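Carboxylesterase (Uncultured bacterium, PDB 5GMX) hydrolyses carboxylic ester bonds as a family VIII carboxylesterase and also acts on oxyimino cephalosporin antibiotics. Local coordinates at residues 35-49 with 271-284. Numbering follows the deposited sequence.
Sequences SFGLAIEGEIVVDLW and NGRGIAKVYGALAN
The guanidinium of Arg273 takes the carboxylate of Asp47 at its edge, near its own plane, and the two planes stand 64° apart. NH1 does the gripping: it lies 2.8 Å from Asp47 OD1, which receives it on its syn lone pair and lies 19° out of the guanidinium plane, while the bond from NH1 to OD2 is weak. Trp49 runs alongside the arginine, its ring nearly perpendicular to the guanidinium, with CZ3 4.1 Å from NH1. The arginine chain leaves the backbone extended through its first two torsions and bends at the third, which brings the guanidinium back to Asp47; NE pairs with Asp200 and NH2 with Ser63 O, so its rotation is well fixed between two carboxylates.

At the start of the helix, Ser35 OG accepts from Gly272 N at 2.8 Å, nearly straight, and also bonds to Ala362 O. Asn271 is the N-cap, its OD1 taking Gly274 N while ND2 reaches Asp200 and Thr65 O. Between the ends, the axes of strand 35-40 and helix 272-283 approach to 6.0 Å at 21°, nearly parallel. Small residues permit this: Ala276 CB sits 3.4 Å from Gly37 C, and Ala39 CB rests 3.7 Å from Gly280 CA. Ile44 crosses Lys277 at about a right angle, its CG1 and CD1 against the lysine's CG. Near the hairpin turn, the amide of Asn284 lies against Gly42, ND2 being 3.3 Å from Gly42 CA; Arg356 and Thr287 O hold its polar ends, and one water joins Gly42 N to Gly280 O.

Phe36 and Leu38 turn the other way, onto helix 16-27 and residue Phe15. Helices therefore pack on both faces of the antiparallel sheet, as in the alpha/beta domain of the serine beta-lactamase fold.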
loop_
_atom_site.group_PDB
_atom_site.type_symbol
_atom_site.label_atom_id
_atom_site.label_comp_id
_atom_site.label_asym_id
_atom_site.label_seq_id
_atom_site.Cartn_x
_atom_site.Cartn_y
_atom_site.Cartn_z
ATOM N N SER A 35 10.268 12.042 -0.645
ATOM C CA SER A 35 10.545 11.717 0.739
ATOM C C SER A 35 10.933 10.245 0.843
ATOM O O SER A 35 10.437 9.392 0.087
ATOM C CB SER A 35 9.336 12.005 1.616
ATOM O OG SER A 35 8.255 11.161 1.260
ATOM N N PHE A 36 11.822 9.965 1.789
ATOM C CA PHE A 36 12.379 8.638 1.975
ATOM C C PHE A 36 12.573 8.328 3.459
ATOM O O PHE A 36 13.039 9.171 4.234
ATOM C CB PHE A 36 13.715 8.512 1.232
ATOM C CG PHE A 36 14.409 7.200 1.464
ATOM C CD1 PHE A 36 15.373 7.077 2.456
ATOM C CD2 PHE A 36 14.070 6.082 0.725
ATOM C CE1 PHE A 36 15.990 5.862 2.695
ATOM C CE2 PHE A 36 14.694 4.865 0.951
ATOM C CZ PHE A 36 15.658 4.756 1.927
ATOM N N GLY A 37 12.250 7.105 3.850
ATOM C CA GLY A 37 12.494 6.658 5.208
ATOM C C GLY A 37 13.144 5.285 5.232
ATOM O O GLY A 37 12.943 4.458 4.331
ATOM N N LEU A 38 13.949 5.055 6.263
ATOM C CA LEU A 38 14.575 3.766 6.480
ATOM C C LEU A 38 14.629 3.469 7.973
ATOM O O LEU A 38 15.140 4.266 8.771
ATOM C CB LEU A 38 15.978 3.725 5.864
ATOM C CG LEU A 38 16.786 2.424 6.026
ATOM C CD1 LEU A 38 16.230 1.312 5.166
ATOM C CD2 LEU A 38 18.264 2.630 5.702
ATOM N N ALA A 39 14.063 2.329 8.351
ATOM C CA ALA A 39 14.078 1.866 9.727
ATOM C C ALA A 39 14.937 0.617 9.850
ATOM O O ALA A 39 14.881 -0.277 9.005
ATOM C CB ALA A 39 12.664 1.595 10.228
ATOM N N ILE A 40 15.752 0.580 10.896
ATOM C CA ILE A 40 16.584 -0.570 11.205
ATOM C C ILE A 40 16.353 -0.960 12.662
ATOM O O ILE A 40 16.394 -0.107 13.562
ATOM C CB ILE A 40 18.088 -0.280 10.961
ATOM C CG1 ILE A 40 18.343 0.036 9.489
ATOM C CG2 ILE A 40 18.947 -1.483 11.351
ATOM C CD1 ILE A 40 18.195 -1.177 8.581
ATOM N N GLU A 41 16.065 -2.242 12.873
ATOM C CA GLU A 41 15.899 -2.808 14.208
ATOM C C GLU A 41 14.953 -1.999 15.087
ATOM O O GLU A 41 15.216 -1.796 16.261
ATOM C CB GLU A 41 17.266 -2.945 14.890
ATOM C CG GLU A 41 18.164 -3.980 14.221
ATOM C CD GLU A 41 19.490 -4.202 14.940
ATOM O OE1 GLU A 41 19.623 -3.787 16.116
ATOM O OE2 GLU A 41 20.394 -4.817 14.328
ATOM N N GLY A 42 13.854 -1.533 14.499
ATOM C CA GLY A 42 12.815 -0.877 15.260
ATOM C C GLY A 42 13.026 0.605 15.481
ATOM O O GLY A 42 12.308 1.213 16.274
ATOM N N GLU A 43 13.992 1.199 14.783
ATOM C CA GLU A 43 14.180 2.643 14.896
ATOM C C GLU A 43 14.377 3.289 13.530
ATOM O O GLU A 43 15.074 2.741 12.676
ATOM C CB GLU A 43 15.391 2.956 15.794
ATOM C CG GLU A 43 15.318 2.386 17.228
ATOM C CD GLU A 43 14.211 3.001 18.102
ATOM O OE1 GLU A 43 13.621 4.037 17.722
ATOM O OE2 GLU A 43 13.925 2.431 19.181
ATOM N N ILE A 44 13.775 4.458 13.322
ATOM C CA ILE A 44 14.059 5.248 12.122
ATOM C C ILE A 44 15.497 5.787 12.154
ATOM O O ILE A 44 15.878 6.487 13.092
ATOM C CB ILE A 44 13.074 6.425 11.972
ATOM C CG1 ILE A 44 11.661 5.904 11.675
ATOM C CG2 ILE A 44 13.540 7.386 10.880
ATOM C CD1 ILE A 44 11.501 5.288 10.270
ATOM N N VAL A 45 16.289 5.468 11.134
ATOM C CA VAL A 45 17.685 5.892 11.102
ATOM C C VAL A 45 17.988 6.748 9.878
ATOM O O VAL A 45 19.026 7.406 9.808
ATOM C CB VAL A 45 18.644 4.681 11.136
ATOM C CG1 VAL A 45 18.481 3.906 12.440
ATOM C CG2 VAL A 45 18.414 3.773 9.935
ATOM N N VAL A 46 17.084 6.725 8.903
ATOM C CA VAL A 46 17.142 7.662 7.784
ATOM C C VAL A 46 15.766 8.298 7.587
ATOM O O VAL A 46 14.748 7.606 7.551
ATOM C CB VAL A 46 17.590 6.997 6.469
ATOM C CG1 VAL A 46 17.706 8.041 5.367
ATOM C CG2 VAL A 46 18.912 6.272 6.652
ATOM N N ASP A 47 15.746 9.620 7.475
ATOM C CA ASP A 47 14.517 10.381 7.330
ATOM C C ASP A 47 14.842 11.624 6.503
ATOM O O ASP A 47 15.292 12.632 7.038
ATOM C CB ASP A 47 13.954 10.743 8.711
ATOM C CG ASP A 47 12.678 11.578 8.642
ATOM O OD1 ASP A 47 12.122 11.757 7.535
ATOM O OD2 ASP A 47 12.213 12.038 9.711
ATOM N N LEU A 48 14.617 11.532 5.197
ATOM C CA LEU A 48 15.069 12.543 4.253
ATOM C C LEU A 48 13.946 13.051 3.356
ATOM O O LEU A 48 12.988 12.333 3.070
ATOM C CB LEU A 48 16.192 11.983 3.376
ATOM C CG LEU A 48 17.462 11.486 4.068
ATOM C CD1 LEU A 48 18.342 10.782 3.057
ATOM C CD2 LEU A 48 18.220 12.622 4.770
ATOM N N TRP A 49 14.073 14.292 2.910
ATOM C CA TRP A 49 13.185 14.803 1.870
ATOM C C TRP A 49 13.909 15.881 1.084
ATOM O O TRP A 49 15.027 16.272 1.436
ATOM C CB TRP A 49 11.867 15.329 2.459
ATOM C CG TRP A 49 12.024 16.482 3.401
ATOM C CD1 TRP A 49 11.923 17.820 3.104
ATOM C CD2 TRP A 49 12.332 16.403 4.796
ATOM N NE1 TRP A 49 12.141 18.574 4.238
ATOM C CE2 TRP A 49 12.398 17.729 5.288
ATOM C CE3 TRP A 49 12.548 15.339 5.681
ATOM C CZ2 TRP A 49 12.682 18.018 6.628
ATOM C CZ3 TRP A 49 12.830 15.628 7.018
ATOM C CH2 TRP A 49 12.897 16.956 7.475
ATOM N N ASN A 271 3.896 9.799 3.325
ATOM C CA ASN A 271 5.257 10.092 2.895
ATOM C C ASN A 271 6.170 8.936 3.266
ATOM O O ASN A 271 5.724 7.971 3.897
ATOM C CB ASN A 271 5.753 11.399 3.518
ATOM C CG ASN A 271 5.529 11.452 5.020
ATOM O OD1 ASN A 271 5.797 10.483 5.734
ATOM N ND2 ASN A 271 5.033 12.584 5.508
ATOM N N GLY A 272 7.446 9.049 2.906
ATOM C CA GLY A 272 8.416 7.991 3.143
ATOM C C GLY A 272 8.579 7.618 4.605
ATOM O O GLY A 272 8.800 6.449 4.934
ATOM N N ARG A 273 8.464 8.604 5.488
ATOM C CA ARG A 273 8.617 8.355 6.921
ATOM C C ARG A 273 7.489 7.485 7.486
ATOM O O ARG A 273 7.752 6.546 8.238
ATOM C CB ARG A 273 8.695 9.676 7.696
ATOM C CG ARG A 273 8.899 9.498 9.203
ATOM C CD ARG A 273 9.234 10.824 9.891
ATOM N NE ARG A 273 8.281 11.851 9.515
ATOM C CZ ARG A 273 8.568 12.914 8.770
ATOM N NH1 ARG A 273 9.806 13.123 8.336
ATOM N NH2 ARG A 273 7.610 13.776 8.467
ATOM N N GLY A 274 6.241 7.788 7.127
ATOM C CA GLY A 274 5.109 7.004 7.607
ATOM C C GLY A 274 5.180 5.553 7.151
ATOM O O GLY A 274 5.014 4.599 7.951
ATOM N N ILE A 275 5.468 5.390 5.861
ATOM C CA ILE A 275 5.604 4.074 5.246
ATOM C C ILE A 275 6.708 3.271 5.920
ATOM O O ILE A 275 6.520 2.100 6.276
ATOM C CB ILE A 275 5.906 4.194 3.742
ATOM C CG1 ILE A 275 4.772 4.926 3.027
ATOM C CG2 ILE A 275 6.133 2.825 3.123
ATOM C CD1 ILE A 275 5.116 5.313 1.591
ATOM N N ALA A 276 7.858 3.917 6.101
ATOM C CA ALA A 276 9.009 3.255 6.691
ATOM C C ALA A 276 8.760 2.891 8.145
ATOM O O ALA A 276 9.337 1.936 8.643
ATOM C CB ALA A 276 10.243 4.136 6.589
ATOM N N LYS A 277 7.945 3.677 8.840
ATOM C CA LYS A 277 7.620 3.343 10.219
ATOM C C LYS A 277 6.767 2.085 10.287
ATOM O O LYS A 277 7.037 1.201 11.106
ATOM C CB LYS A 277 6.899 4.499 10.916
ATOM C CG LYS A 277 7.852 5.584 11.411
ATOM C CD LYS A 277 7.118 6.714 12.113
ATOM C CE LYS A 277 8.126 7.806 12.523
ATOM N NZ LYS A 277 7.488 8.863 13.352
ATOM N N VAL A 278 5.740 1.998 9.437
ATOM C CA VAL A 278 4.907 0.789 9.463
ATOM C C VAL A 278 5.723 -0.453 9.068
ATOM O O VAL A 278 5.721 -1.479 9.781
ATOM C CB VAL A 278 3.676 0.922 8.551
ATOM C CG1 VAL A 278 2.842 -0.359 8.589
ATOM C CG2 VAL A 278 2.834 2.110 8.991
ATOM N N TYR A 279 6.433 -0.370 7.946
ATOM C CA TYR A 279 7.212 -1.533 7.532
ATOM C C TYR A 279 8.384 -1.801 8.475
ATOM O O TYR A 279 8.840 -2.928 8.589
ATOM C CB TYR A 279 7.710 -1.371 6.101
ATOM C CG TYR A 279 6.650 -1.729 5.096
ATOM C CD1 TYR A 279 6.244 -3.046 4.942
ATOM C CD2 TYR A 279 6.035 -0.753 4.319
ATOM C CE1 TYR A 279 5.261 -3.399 4.020
ATOM C CE2 TYR A 279 5.053 -1.088 3.396
ATOM C CZ TYR A 279 4.670 -2.419 3.253
ATOM O OH TYR A 279 3.697 -2.765 2.351
ATOM N N GLY A 280 8.843 -0.761 9.161
ATOM C CA GLY A 280 9.881 -0.867 10.167
ATOM C C GLY A 280 9.392 -1.697 11.337
ATOM O O GLY A 280 10.105 -2.594 11.795
ATOM N N ALA A 281 8.170 -1.430 11.800
ATOM C CA ALA A 281 7.553 -2.283 12.825
ATOM C C ALA A 281 7.434 -3.721 12.332
ATOM O O ALA A 281 7.745 -4.663 13.069
ATOM C CB ALA A 281 6.177 -1.757 13.227
ATOM N N LEU A 282 6.974 -3.895 11.093
ATOM C CA LEU A 282 6.800 -5.250 10.561
ATOM C C LEU A 282 8.107 -6.026 10.382
ATOM O O LEU A 282 8.135 -7.244 10.508
ATOM C CB LEU A 282 6.046 -5.222 9.229
ATOM C CG LEU A 282 4.625 -4.650 9.333
ATOM C CD1 LEU A 282 3.907 -4.712 7.983
ATOM C CD2 LEU A 282 3.816 -5.330 10.442
ATOM N N ALA A 283 9.172 -5.325 10.031
ATOM C CA ALA A 283 10.463 -5.948 9.823
ATOM C C ALA A 283 11.129 -6.295 11.147
ATOM O O ALA A 283 12.022 -7.145 11.200
ATOM C CB ALA A 283 11.351 -5.037 9.008
ATOM N N ASN A 284 10.690 -5.638 12.213
ATOM C CA ASN A 284 11.307 -5.831 13.524
ATOM C C ASN A 284 10.477 -6.737 14.435
ATOM O O ASN A 284 10.499 -6.600 15.662
ATOM C CB ASN A 284 11.545 -4.479 14.196
ATOM C CG ASN A 284 12.462 -4.580 15.396
ATOM O OD1 ASN A 284 13.482 -5.265 15.346
ATOM N ND2 ASN A 284 12.104 -3.901 16.484
HETATM O O HOH W 1 12.959 -1.858 11.706
#